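MaoC-like dehydratase (Phytophthora Capsici, PDB 3KH8) probably catalyses the reversible hydration of enoyl-CoA thioesters, as do related hot dog-fold hydratases of the MaoC and MFE-2 hydratase 2 families. Local coordinates at residues A[304-309]-A[313-318]. Residues are numbered along the deposited sequence; the frame is centred on the assembly and turned at random.
Sequences LFQAVV and GAVIVD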
# COMPACT_ATOMS: atom_id res chain seq x y z
N LEU A 304 -26.47 -13.49 6.20
CA LEU A 304 -25.72 -13.82 7.40
C LEU A 304 -24.41 -14.48 6.98
O LEU A 304 -24.35 -15.14 5.93
CB LEU A 304 -26.54 -14.70 8.35
CG LEU A 304 -27.90 -14.12 8.79
CD1 LEU A 304 -28.58 -15.03 9.81
CD2 LEU A 304 -27.78 -12.70 9.36
N PHE A 305 -23.36 -14.28 7.77
CA PHE A 305 -22.04 -14.76 7.38
C PHE A 305 -21.06 -14.96 8.52
O PHE A 305 -21.24 -14.42 9.62
CB PHE A 305 -21.42 -13.86 6.30
CG PHE A 305 -21.01 -12.50 6.80
CD1 PHE A 305 -21.92 -11.45 6.84
CD2 PHE A 305 -19.70 -12.28 7.23
CE1 PHE A 305 -21.54 -10.20 7.30
CE2 PHE A 305 -19.31 -11.03 7.69
CZ PHE A 305 -20.22 -9.98 7.72
N GLN A 306 -20.03 -15.75 8.24
CA GLN A 306 -18.88 -15.92 9.12
C GLN A 306 -17.62 -15.88 8.27
O GLN A 306 -17.65 -16.21 7.09
CB GLN A 306 -18.93 -17.28 9.82
CG GLN A 306 -20.10 -17.50 10.78
CD GLN A 306 -20.06 -18.89 11.38
OE1 GLN A 306 -19.99 -19.88 10.66
NE2 GLN A 306 -20.08 -18.97 12.70
N ALA A 307 -16.51 -15.46 8.88
CA ALA A 307 -15.20 -15.64 8.27
C ALA A 307 -14.39 -16.61 9.11
O ALA A 307 -14.37 -16.51 10.34
CB ALA A 307 -14.47 -14.31 8.11
N VAL A 308 -13.74 -17.56 8.44
CA VAL A 308 -13.08 -18.67 9.10
C VAL A 308 -11.67 -18.83 8.56
O VAL A 308 -11.45 -18.69 7.36
CB VAL A 308 -13.87 -20.00 8.88
CG1 VAL A 308 -13.24 -21.15 9.66
CG2 VAL A 308 -15.34 -19.83 9.28
N VAL A 309 -10.71 -19.11 9.44
CA VAL A 309 -9.36 -19.47 9.00
C VAL A 309 -9.37 -20.92 8.55
O VAL A 309 -9.63 -21.83 9.35
CB VAL A 309 -8.29 -19.22 10.10
CG1 VAL A 309 -6.98 -19.92 9.75
CG2 VAL A 309 -8.05 -17.73 10.28
N GLY A 313 -9.62 -24.10 10.97
CA GLY A 313 -11.06 -24.21 11.15
C GLY A 313 -11.62 -23.30 12.23
O GLY A 313 -12.67 -23.58 12.81
N ALA A 314 -10.92 -22.20 12.51
CA ALA A 314 -11.32 -21.28 13.57
C ALA A 314 -12.11 -20.10 13.01
O ALA A 314 -11.67 -19.43 12.08
CB ALA A 314 -10.10 -20.78 14.33
N VAL A 315 -13.29 -19.86 13.58
CA VAL A 315 -14.08 -18.69 13.20
C VAL A 315 -13.41 -17.43 13.76
O VAL A 315 -13.14 -17.34 14.96
CB VAL A 315 -15.56 -18.80 13.67
CG1 VAL A 315 -16.21 -20.10 13.16
CG2 VAL A 315 -15.66 -18.71 15.18
N ILE A 316 -13.12 -16.47 12.88
CA ILE A 316 -12.46 -15.23 13.30
C ILE A 316 -13.42 -14.03 13.30
O ILE A 316 -13.25 -13.09 14.06
CB ILE A 316 -11.19 -14.91 12.45
CG1 ILE A 316 -11.54 -14.80 10.95
CG2 ILE A 316 -10.12 -15.97 12.70
CD1 ILE A 316 -10.42 -14.22 10.08
N VAL A 317 -14.42 -14.10 12.42
CA VAL A 317 -15.47 -13.10 12.34
C VAL A 317 -16.79 -13.86 12.44
O VAL A 317 -17.09 -14.70 11.59
CB VAL A 317 -15.40 -12.31 11.02
CG1 VAL A 317 -16.49 -11.27 10.95
CG2 VAL A 317 -14.02 -11.64 10.85
N ASP A 318 -17.56 -13.56 13.48
CA ASP A 318 -18.78 -14.31 13.78
C ASP A 318 -19.98 -13.37 13.84
O ASP A 318 -19.82 -12.15 13.92
CB ASP A 318 -18.61 -15.06 15.11
CG ASP A 318 -19.42 -16.36 15.17
OD1 ASP A 318 -20.31 -16.60 14.34
OD2 ASP A 318 -19.14 -17.15 16.10
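Gly-313 and Ala-314 sit together across from the single residue Val-309, the pattern of a G1 beta bulge, at the turn end of a beta hairpin in the hot dog sheet of the MaoC-like domain. Gly-313 takes the positive phi (60°) of the first bulge position, and its N makes a weak bond to Val-309 O; Ala-314 O takes the firmer one from Val-309 N at 2.8 Å, while Val-308 CG1 rests 3.4 Å from the same Ala-314 O. Val-315 then pairs with Val-308, its CG1 against Val-308 CG2, the two side chains running obliquely to each other on the face that also carries Gln-306. At Ile-316 and Val-317 the strand slips by one residue in a classic bulge: both amides converge on Ala-307 O, Ile-316 N at 2.8 Å and Val-317 N at 3.2 Å. The side chains of Ile-316 and Val-309 cross at about a right angle, their CG2 methyls in contact, and Val-317 packs its CB against Ala-307 CB at 3.7 Å, on the face turned to helix 251-266. Val-317 O returns a bond to Ala-307 N. Asp-318 lies alongside Gln-306, whose OE1 is held by Arg-294. With its CG beside the backbone N (chi1 -65°), Gln-306 sends NE2 almost straight (177°) to Asp-318 OD1, 2.9 Å away, meeting it from above the carboxylate plane.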